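Local coordinates for protein CalG4 (Micromonospora echinospora, PDB 3IA7) that belongs to the GT-B structural class, folding into two Rossmann-like domains, each built round a parallel beta-sheet flanked by helices, at residues Y83-A94 / V110-L119; V337-V345 / V369-Q377. All blocks are in the same frame, centred on the assembly; numbering follows the deposited sequence.

Contact 1. Residues Y83-A94 / V110-L119; sequences YVRENVAILRAA and VFPFIAGRLL
Asn-87 of helix 75-98 reaches across to the first turn of helix 113-123, and its amide organises the contact. CB lies beside Ile-114, and CG comes near the CA of Pro-112, the N-cap residue. From there the two ends of the amide divide the work. OD1 takes the backbone N-H of Ala-115 on a lone pair, in the carbonyl plane, at 3.1 Å from Ala-115 N and nearly straight (168°). ND2 turns back to its own helix, giving one hydrogen to Tyr-83 O at 3.0 Å, with a weaker bond from ND2 to Phe-111 O at 3.3 Å. Asparagine suits the place because one short side chain offers both acceptor and donor, and the bonds at its two ends fix the rotation of the amide.

The same ND2 sits over the centre of one face of the Tyr-83 ring. With CG anti to the backbone N (chi1 174°), that ring drives an edge onto the face of Phe-111, centroids 4.8 Å apart and planes at 63°, a T-shaped pair. Farther along, the axes of the two segments approach to 8.1 Å, where small Ala-115 turns its methyl toward helix 75-98 and its CB meets Leu-91 CB at 4.0 Å; Leu-91 CD1 lies 3.6 Å from Leu-119 CG. Leu-118 continues the apolar surface onto helix 159-170. Glu-86 sends its carboxylate to Ser-59, Tyr-57 and the backbone of Glu-60.

The amide thus satisfies a buried N-H in the opening turn of helix 113-123, and the aliphatic residues beyond it continue the helix pairing within the Rossmann-like domain.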
loop_
_atom_site.group_PDB
_atom_site.type_symbol
_atom_site.label_atom_id
_atom_site.label_comp_id
_atom_site.label_asym_id
_atom_site.label_seq_id
_atom_site.Cartn_x
_atom_site.Cartn_y
_atom_site.Cartn_z
ATOM N N TYR A 83 -24.701 14.678 -12.799
ATOM C CA TYR A 83 -23.604 15.158 -11.931
ATOM C C TYR A 83 -24.203 15.922 -10.736
ATOM O O TYR A 83 -23.822 15.706 -9.560
ATOM C CB TYR A 83 -22.672 16.074 -12.749
ATOM C CG TYR A 83 -21.585 16.740 -11.932
ATOM C CD1 TYR A 83 -20.432 16.022 -11.552
ATOM C CD2 TYR A 83 -21.706 18.078 -11.507
ATOM C CE1 TYR A 83 -19.421 16.643 -10.788
ATOM C CE2 TYR A 83 -20.707 18.693 -10.747
ATOM C CZ TYR A 83 -19.577 17.965 -10.395
ATOM O OH TYR A 83 -18.572 18.535 -9.649
ATOM N N VAL A 84 -25.116 16.838 -11.055
ATOM C CA VAL A 84 -25.818 17.603 -10.019
ATOM C C VAL A 84 -26.635 16.688 -9.086
ATOM O O VAL A 84 -26.536 16.836 -7.855
ATOM C CB VAL A 84 -26.659 18.774 -10.601
ATOM C CG1 VAL A 84 -27.425 19.480 -9.477
ATOM C CG2 VAL A 84 -25.724 19.796 -11.320
ATOM N N ARG A 85 -27.406 15.759 -9.650
ATOM C CA ARG A 85 -28.172 14.814 -8.837
ATOM C C ARG A 85 -27.283 13.995 -7.909
ATOM O O ARG A 85 -27.650 13.758 -6.757
ATOM C CB ARG A 85 -29.041 13.875 -9.668
ATOM C CG ARG A 85 -30.218 14.551 -10.398
ATOM C CD ARG A 85 -31.216 13.530 -10.919
ATOM N NE ARG A 85 -30.627 12.579 -11.863
ATOM C CZ ARG A 85 -30.539 12.777 -13.178
ATOM N NH1 ARG A 85 -31.008 13.899 -13.722
ATOM N NH2 ARG A 85 -29.984 11.847 -13.953
ATOM N N GLU A 86 -26.127 13.566 -8.401
ATOM C CA GLU A 86 -25.184 12.790 -7.583
ATOM C C GLU A 86 -24.637 13.629 -6.421
ATOM O O GLU A 86 -24.539 13.123 -5.276
ATOM C CB GLU A 86 -23.991 12.309 -8.457
ATOM C CG GLU A 86 -23.072 11.277 -7.723
ATOM C CD GLU A 86 -23.679 9.885 -7.610
ATOM O OE1 GLU A 86 -24.912 9.725 -7.732
ATOM O OE2 GLU A 86 -22.903 8.931 -7.375
ATOM N N ASN A 87 -24.273 14.893 -6.706
ATOM C CA ASN A 87 -23.915 15.825 -5.616
ATOM C C ASN A 87 -25.056 15.908 -4.579
ATOM O O ASN A 87 -24.811 15.849 -3.373
ATOM C CB ASN A 87 -23.619 17.209 -6.182
ATOM C CG ASN A 87 -22.157 17.355 -6.569
ATOM O OD1 ASN A 87 -21.375 17.821 -5.763
ATOM N ND2 ASN A 87 -21.769 16.869 -7.769
ATOM N N VAL A 88 -26.281 16.086 -5.068
ATOM C CA VAL A 88 -27.464 16.178 -4.176
ATOM C C VAL A 88 -27.706 14.876 -3.349
ATOM O O VAL A 88 -28.083 14.922 -2.159
ATOM C CB VAL A 88 -28.747 16.586 -4.961
ATOM C CG1 VAL A 88 -30.006 16.478 -4.090
ATOM C CG2 VAL A 88 -28.624 18.042 -5.479
ATOM N N ALA A 89 -27.486 13.727 -3.972
ATOM C CA ALA A 89 -27.609 12.434 -3.282
ATOM C C ALA A 89 -26.689 12.376 -2.050
ATOM O O ALA A 89 -27.120 11.969 -0.970
ATOM C CB ALA A 89 -27.326 11.272 -4.259
ATOM N N ILE A 90 -25.452 12.810 -2.229
ATOM C CA ILE A 90 -24.428 12.835 -1.171
ATOM C C ILE A 90 -24.774 13.865 -0.096
ATOM O O ILE A 90 -24.746 13.555 1.119
ATOM C CB ILE A 90 -23.019 13.132 -1.784
ATOM C CG1 ILE A 90 -22.536 11.895 -2.614
ATOM C CG2 ILE A 90 -21.968 13.487 -0.653
ATOM C CD1 ILE A 90 -21.473 12.227 -3.601
ATOM N N LEU A 91 -25.134 15.069 -0.549
ATOM C CA LEU A 91 -25.569 16.148 0.339
ATOM C C LEU A 91 -26.752 15.701 1.240
ATOM O O LEU A 91 -26.705 15.833 2.477
ATOM C CB LEU A 91 -25.927 17.382 -0.551
ATOM C CG LEU A 91 -26.466 18.674 0.064
ATOM C CD1 LEU A 91 -25.374 19.308 0.878
ATOM C CD2 LEU A 91 -26.823 19.583 -1.098
ATOM N N ARG A 92 -27.802 15.147 0.644
ATOM C CA ARG A 92 -28.957 14.710 1.440
ATOM C C ARG A 92 -28.566 13.604 2.425
ATOM O O ARG A 92 -29.081 13.596 3.547
ATOM C CB ARG A 92 -30.122 14.207 0.560
ATOM C CG ARG A 92 -30.793 15.366 -0.272
ATOM C CD ARG A 92 -31.889 14.846 -1.170
ATOM N NE ARG A 92 -32.411 15.925 -2.006
ATOM C CZ ARG A 92 -33.321 15.754 -2.959
ATOM N NH1 ARG A 92 -33.812 14.535 -3.229
ATOM N NH2 ARG A 92 -33.719 16.816 -3.643
ATOM N N ALA A 93 -27.743 12.623 1.991
ATOM C CA ALA A 93 -27.388 11.486 2.874
ATOM C C ALA A 93 -26.626 11.979 4.092
ATOM O O ALA A 93 -26.859 11.505 5.185
ATOM C CB ALA A 93 -26.498 10.486 2.165
ATOM N N ALA A 94 -25.666 12.871 3.872
ATOM C CA ALA A 94 -24.818 13.414 4.947
ATOM C C ALA A 94 -25.667 14.236 5.934
ATOM O O ALA A 94 -25.532 14.072 7.145
ATOM C CB ALA A 94 -23.757 14.287 4.377
ATOM N N VAL A 110 -13.178 16.644 -5.074
ATOM C CA VAL A 110 -13.593 17.648 -6.078
ATOM C C VAL A 110 -14.848 17.277 -6.896
ATOM O O VAL A 110 -15.646 18.155 -7.223
ATOM C CB VAL A 110 -12.414 18.043 -6.996
ATOM C CG1 VAL A 110 -11.989 16.843 -7.841
ATOM C CG2 VAL A 110 -12.785 19.282 -7.895
ATOM N N PHE A 111 -15.075 15.999 -7.169
ATOM C CA PHE A 111 -16.290 15.643 -7.933
ATOM C C PHE A 111 -17.586 16.067 -7.162
ATOM O O PHE A 111 -18.431 16.802 -7.709
ATOM C CB PHE A 111 -16.273 14.160 -8.284
ATOM C CG PHE A 111 -17.523 13.680 -9.037
ATOM C CD1 PHE A 111 -17.425 13.256 -10.360
ATOM C CD2 PHE A 111 -18.758 13.634 -8.406
ATOM C CE1 PHE A 111 -18.602 12.821 -11.061
ATOM C CE2 PHE A 111 -19.935 13.209 -9.099
ATOM C CZ PHE A 111 -19.826 12.791 -10.407
ATOM N N PRO A 112 -17.753 15.643 -5.906
ATOM C CA PRO A 112 -18.855 16.231 -5.114
ATOM C C PRO A 112 -18.572 17.594 -4.446
ATOM O O PRO A 112 -18.956 17.799 -3.283
ATOM C CB PRO A 112 -19.099 15.138 -4.031
ATOM C CG PRO A 112 -17.664 14.640 -3.745
ATOM C CD PRO A 112 -17.074 14.555 -5.158
ATOM N N PHE A 113 -17.991 18.559 -5.175
ATOM C CA PHE A 113 -17.618 19.786 -4.487
ATOM C C PHE A 113 -18.871 20.593 -4.124
ATOM O O PHE A 113 -18.818 21.323 -3.158
ATOM C CB PHE A 113 -16.666 20.654 -5.294
ATOM C CG PHE A 113 -17.334 21.432 -6.415
ATOM C CD1 PHE A 113 -17.684 22.772 -6.216
ATOM C CD2 PHE A 113 -17.569 20.858 -7.657
ATOM C CE1 PHE A 113 -18.321 23.566 -7.226
ATOM C CE2 PHE A 113 -18.169 21.656 -8.713
ATOM C CZ PHE A 113 -18.521 23.013 -8.476
ATOM N N ILE A 114 -19.955 20.479 -4.915
ATOM C CA ILE A 114 -21.168 21.193 -4.572
ATOM C C ILE A 114 -21.717 20.684 -3.226
ATOM O O ILE A 114 -21.988 21.453 -2.303
ATOM C CB ILE A 114 -22.238 21.117 -5.687
ATOM C CG1 ILE A 114 -21.664 21.755 -6.976
ATOM C CG2 ILE A 114 -23.523 21.804 -5.221
ATOM C CD1 ILE A 114 -22.402 21.393 -8.228
ATOM N N ALA A 115 -21.810 19.383 -3.096
ATOM C CA ALA A 115 -22.228 18.782 -1.805
ATOM C C ALA A 115 -21.311 19.217 -0.693
ATOM O O ALA A 115 -21.748 19.602 0.376
ATOM C CB ALA A 115 -22.198 17.230 -1.923
ATOM N N GLY A 116 -20.008 19.175 -0.932
ATOM C CA GLY A 116 -19.103 19.454 0.175
ATOM C C GLY A 116 -19.206 20.866 0.673
ATOM O O GLY A 116 -19.245 21.121 1.871
ATOM N N ARG A 117 -19.220 21.799 -0.273
ATOM C CA ARG A 117 -19.268 23.218 0.068
ATOM C C ARG A 117 -20.645 23.625 0.657
ATOM O O ARG A 117 -20.708 24.455 1.553
ATOM C CB ARG A 117 -18.928 24.067 -1.155
ATOM C CG ARG A 117 -17.483 23.865 -1.627
ATOM C CD ARG A 117 -17.139 24.898 -2.684
ATOM N NE ARG A 117 -17.235 26.239 -2.110
ATOM C CZ ARG A 117 -17.494 27.334 -2.810
ATOM N NH1 ARG A 117 -17.620 27.278 -4.126
ATOM N NH2 ARG A 117 -17.607 28.487 -2.181
ATOM N N LEU A 118 -21.723 23.015 0.169
ATOM C CA LEU A 118 -23.060 23.290 0.754
ATOM C C LEU A 118 -23.213 22.740 2.213
ATOM O O LEU A 118 -23.817 23.376 3.052
ATOM C CB LEU A 118 -24.182 22.821 -0.196
ATOM C CG LEU A 118 -24.204 23.621 -1.556
ATOM C CD1 LEU A 118 -25.391 23.063 -2.398
ATOM C CD2 LEU A 118 -24.354 25.160 -1.321
ATOM N N LEU A 119 -22.658 21.561 2.480
ATOM C CA LEU A 119 -22.632 20.959 3.831
ATOM C C LEU A 119 -21.901 21.890 4.748
ATOM O O LEU A 119 -22.391 22.225 5.847
ATOM C CB LEU A 119 -21.921 19.592 3.776
ATOM C CG LEU A 119 -22.737 18.412 3.219
ATOM C CD1 LEU A 119 -21.797 17.175 3.213
ATOM C CD2 LEU A 119 -23.991 18.101 4.080
#

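Contact 2. Residues V337-V345 / V369-Q377; sequences VIELGLGSV and VRERVRRMQ
Leu-342 and the carbonyl of Gly-341 bring the link between helix 331-339 and strand 343-345 against helix 367-381. The tight part is apolar and centres on Leu-342. Although its CA-CB bond leads away from helix 367-381, the branched end reaches back to it. CD2 rests on the backbone of Arg-372, 3.6 Å from Arg-372 O, and also touches Arg-372 CB and Val-373 CG2. The other branch, CD1, meets CE of the selenomethionine Met-376 at 3.9 Å, the two side chains crossing at about a right angle. Folded at chi2 and chi3, the Met-376 chain brings CE to CD1 of Leu-340 as well. Phe-314 of helix 307-315 packs on Leu-342, Val-373 and Met-376, which makes this side hydrophobic core, where apolar chains of different shapes fit against one another.

The outer side is polar and carried by one residue. Exposed Arg-372 bends at chi3 (-69°) and grips Gly-341 O side-on with two nitrogens. Arg-372 NE lies 2.8 Å from Gly-341 O, above the carbonyl plane, with a fairly straight bond (159°). Arg-372 NH2 is 3.1 Å from Gly-341 O, in that plane and on a lone pair, but more bent. Val-369 CG2 also packs against Gly-341 O, at 3.5 Å.

Gly-341 leaves helical geometry with positive phi, in a Schellman motif at the C-terminal end of helix 331-339; that phi and the nearness of the arginine both suit a residue without a side chain. The guanidinium, probably charged, thus satisfies a turn carbonyl and would be expected to polarise it, tying the entry to edge strand 343-345 to the helix, while Leu-342 and Met-376 make the apolar part of the joint.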
loop_
_atom_site.group_PDB
_atom_site.type_symbol
_atom_site.label_atom_id
_atom_site.label_comp_id
_atom_site.label_asym_id
_atom_site.label_seq_id
_atom_site.Cartn_x
_atom_site.Cartn_y
_atom_site.Cartn_z
ATOM N N VAL A 337 1.801 13.593 -19.506
ATOM C CA VAL A 337 2.971 12.729 -19.655
ATOM C C VAL A 337 3.728 13.018 -20.960
ATOM O O VAL A 337 4.944 13.148 -20.948
ATOM C CB VAL A 337 2.583 11.241 -19.541
ATOM C CG1 VAL A 337 3.695 10.331 -19.965
ATOM C CG2 VAL A 337 2.135 10.943 -18.067
ATOM N N ILE A 338 3.008 13.126 -22.067
ATOM C CA ILE A 338 3.638 13.449 -23.369
ATOM C C ILE A 338 4.226 14.869 -23.352
ATOM O O ILE A 338 5.363 15.085 -23.770
ATOM C CB ILE A 338 2.614 13.301 -24.540
ATOM C CG1 ILE A 338 1.987 11.888 -24.614
ATOM C CG2 ILE A 338 3.208 13.753 -25.887
ATOM C CD1 ILE A 338 2.921 10.700 -24.296
ATOM N N GLU A 339 3.462 15.827 -22.830
ATOM C CA GLU A 339 3.929 17.220 -22.705
ATOM C C GLU A 339 5.248 17.357 -21.926
ATOM O O GLU A 339 6.138 18.154 -22.263
ATOM C CB GLU A 339 2.836 18.060 -22.017
ATOM C CG GLU A 339 3.020 19.537 -22.151
ATOM C CD GLU A 339 2.184 20.356 -21.168
ATOM O OE1 GLU A 339 1.394 19.774 -20.368
ATOM O OE2 GLU A 339 2.352 21.609 -21.204
ATOM N N LEU A 340 5.381 16.576 -20.877
ATOM C CA LEU A 340 6.568 16.589 -20.062
ATOM C C LEU A 340 7.690 15.667 -20.565
ATOM O O LEU A 340 8.763 15.603 -19.947
ATOM C CB LEU A 340 6.210 16.205 -18.600
ATOM C CG LEU A 340 5.280 17.238 -17.918
ATOM C CD1 LEU A 340 4.977 16.804 -16.518
ATOM C CD2 LEU A 340 5.996 18.590 -17.931
ATOM N N GLY A 341 7.426 14.899 -21.604
ATOM C CA GLY A 341 8.462 13.966 -22.123
ATOM C C GLY A 341 8.768 12.819 -21.192
ATOM O O GLY A 341 9.925 12.405 -21.077
ATOM N N LEU A 342 7.742 12.312 -20.487
ATOM C CA LEU A 342 7.918 11.230 -19.501
ATOM C C LEU A 342 7.449 9.891 -20.063
ATOM O O LEU A 342 7.475 8.855 -19.386
ATOM C CB LEU A 342 7.105 11.510 -18.213
ATOM C CG LEU A 342 7.441 12.852 -17.556
ATOM C CD1 LEU A 342 6.440 13.118 -16.401
ATOM C CD2 LEU A 342 8.901 12.797 -17.015
ATOM N N GLY A 343 6.987 9.925 -21.309
ATOM C CA GLY A 343 6.466 8.726 -21.981
ATOM C C GLY A 343 6.114 9.045 -23.443
ATOM O O GLY A 343 6.041 10.216 -23.856
ATOM N N SER A 344 5.890 7.991 -24.204
ATOM C CA SER A 344 5.373 8.091 -25.549
ATOM C C SER A 344 3.922 7.560 -25.596
ATOM O O SER A 344 3.384 7.044 -24.599
ATOM C CB SER A 344 6.289 7.322 -26.493
ATOM O OG SER A 344 6.266 5.946 -26.170
ATOM N N VAL A 345 3.288 7.721 -26.742
ATOM C CA VAL A 345 1.908 7.321 -26.914
ATOM C C VAL A 345 1.776 6.487 -28.189
ATOM O O VAL A 345 2.389 6.805 -29.201
ATOM C CB VAL A 345 0.975 8.556 -26.925
ATOM C CG1 VAL A 345 1.257 9.487 -28.122
ATOM C CG2 VAL A 345 -0.496 8.141 -26.901
ATOM N N VAL A 369 14.297 10.719 -21.725
ATOM C CA VAL A 369 13.073 10.302 -21.036
ATOM C C VAL A 369 13.413 9.707 -19.640
ATOM O O VAL A 369 12.830 10.117 -18.616
ATOM C CB VAL A 369 12.190 9.326 -21.918
ATOM C CG1 VAL A 369 11.036 8.645 -21.026
ATOM C CG2 VAL A 369 11.579 10.075 -23.120
ATOM N N ARG A 370 14.371 8.777 -19.654
ATOM C CA ARG A 370 14.901 8.090 -18.481
ATOM C C ARG A 370 15.210 9.089 -17.381
ATOM O O ARG A 370 14.698 8.965 -16.265
ATOM C CB ARG A 370 16.167 7.295 -18.878
ATOM C CG ARG A 370 16.965 6.667 -17.747
ATOM C CD ARG A 370 17.724 5.398 -18.214
ATOM N NE ARG A 370 18.630 5.597 -19.356
ATOM C CZ ARG A 370 18.492 5.051 -20.566
ATOM N NH1 ARG A 370 17.456 4.261 -20.877
ATOM N NH2 ARG A 370 19.393 5.335 -21.494
ATOM N N GLU A 371 16.022 10.080 -17.721
ATOM C CA GLU A 371 16.419 11.163 -16.820
ATOM C C GLU A 371 15.268 12.056 -16.312
ATOM O O GLU A 371 15.229 12.364 -15.108
ATOM C CB GLU A 371 17.529 12.018 -17.423
ATOM C CG GLU A 371 18.188 12.985 -16.419
ATOM C CD GLU A 371 18.791 12.326 -15.136
ATOM O OE1 GLU A 371 18.965 11.080 -15.045
ATOM O OE2 GLU A 371 19.110 13.093 -14.204
ATOM N N ARG A 372 14.347 12.441 -17.194
ATOM C CA ARG A 372 13.165 13.224 -16.786
ATOM C C ARG A 372 12.281 12.391 -15.834
ATOM O O ARG A 372 11.758 12.907 -14.832
ATOM C CB ARG A 372 12.367 13.680 -18.003
ATOM C CG ARG A 372 13.083 14.759 -18.822
ATOM C CD ARG A 372 12.199 15.357 -19.874
ATOM N NE ARG A 372 11.872 14.436 -20.963
ATOM C CZ ARG A 372 12.556 14.323 -22.100
ATOM N NH1 ARG A 372 13.639 15.066 -22.327
ATOM N NH2 ARG A 372 12.147 13.469 -23.029
ATOM N N VAL A 373 12.157 11.098 -16.123
ATOM C CA VAL A 373 11.374 10.207 -15.248
ATOM C C VAL A 373 12.059 10.064 -13.838
ATOM O O VAL A 373 11.388 10.008 -12.779
ATOM C CB VAL A 373 11.083 8.845 -15.943
ATOM C CG1 VAL A 373 10.404 7.911 -14.956
ATOM C CG2 VAL A 373 10.140 9.050 -17.158
ATOM N N ARG A 374 13.372 9.974 -13.829
ATOM C CA ARG A 374 14.086 9.895 -12.547
ATOM C C ARG A 374 13.899 11.182 -11.701
ATOM O O ARG A 374 13.735 11.102 -10.486
ATOM C CB ARG A 374 15.551 9.571 -12.772
ATOM C CG ARG A 374 15.689 8.108 -13.103
ATOM C CD ARG A 374 17.094 7.663 -13.137
ATOM N NE ARG A 374 17.183 6.331 -13.727
ATOM C CZ ARG A 374 18.295 5.864 -14.272
ATOM N NH1 ARG A 374 19.369 6.634 -14.314
ATOM N NH2 ARG A 374 18.326 4.642 -14.779
ATOM N N ARG A 375 13.884 12.343 -12.358
ATOM C CA ARG A 375 13.550 13.616 -11.674
ATOM C C ARG A 375 12.129 13.587 -11.149
ATOM O O ARG A 375 11.854 14.015 -10.006
ATOM C CB ARG A 375 13.797 14.822 -12.604
ATOM C CG ARG A 375 15.296 15.189 -12.763
ATOM C CD ARG A 375 15.631 16.561 -12.067
ATOM N NE ARG A 375 16.633 17.333 -12.823
ATOM C CZ ARG A 375 16.726 18.667 -12.838
ATOM N NH1 ARG A 375 15.881 19.424 -12.133
ATOM N NH2 ARG A 375 17.671 19.253 -13.562
HETATM N N MSE A 376 11.208 13.045 -11.944
HETATM C CA MSE A 376 9.798 12.914 -11.478
HETATM C C MSE A 376 9.685 11.955 -10.286
HETATM O O MSE A 376 8.899 12.191 -9.378
HETATM C CB MSE A 376 8.843 12.433 -12.614
HETATM C CG MSE A 376 7.351 12.291 -12.154
HETATM SE SE MSE A 376 6.633 14.025 -11.505
HETATM C CE MSE A 376 6.487 15.099 -13.075
ATOM N N GLN A 377 10.434 10.860 -10.318
ATOM C CA GLN A 377 10.489 9.929 -9.185
ATOM C C GLN A 377 10.899 10.627 -7.886
ATOM O O GLN A 377 10.302 10.391 -6.814
ATOM C CB GLN A 377 11.447 8.760 -9.482
ATOM C CG GLN A 377 11.686 7.777 -8.305
ATOM C CD GLN A 377 12.625 6.616 -8.708
ATOM O OE1 GLN A 377 13.527 6.800 -9.493
ATOM N NE2 GLN A 377 12.417 5.441 -8.126
#

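The two contacts lie on opposite sides of the chain's centre, about 36 Å apart between centres, and share no helix or strand. Contact 1 belongs to the domain built round the seven-stranded parallel sheet, contact 2 to the one built round the six-stranded sheet. The first is a buried pairing of two helices; the second joins a helix to a helix-to-strand turn and is only partly buried, with a solvent-facing side. Their chemistry follows this difference. In the buried contact a neutral amide meets backbone groups beside aromatic and aliphatic packing, whereas in the partly exposed one a long, probably charged side chain holds a carbonyl beside a smaller apolar patch.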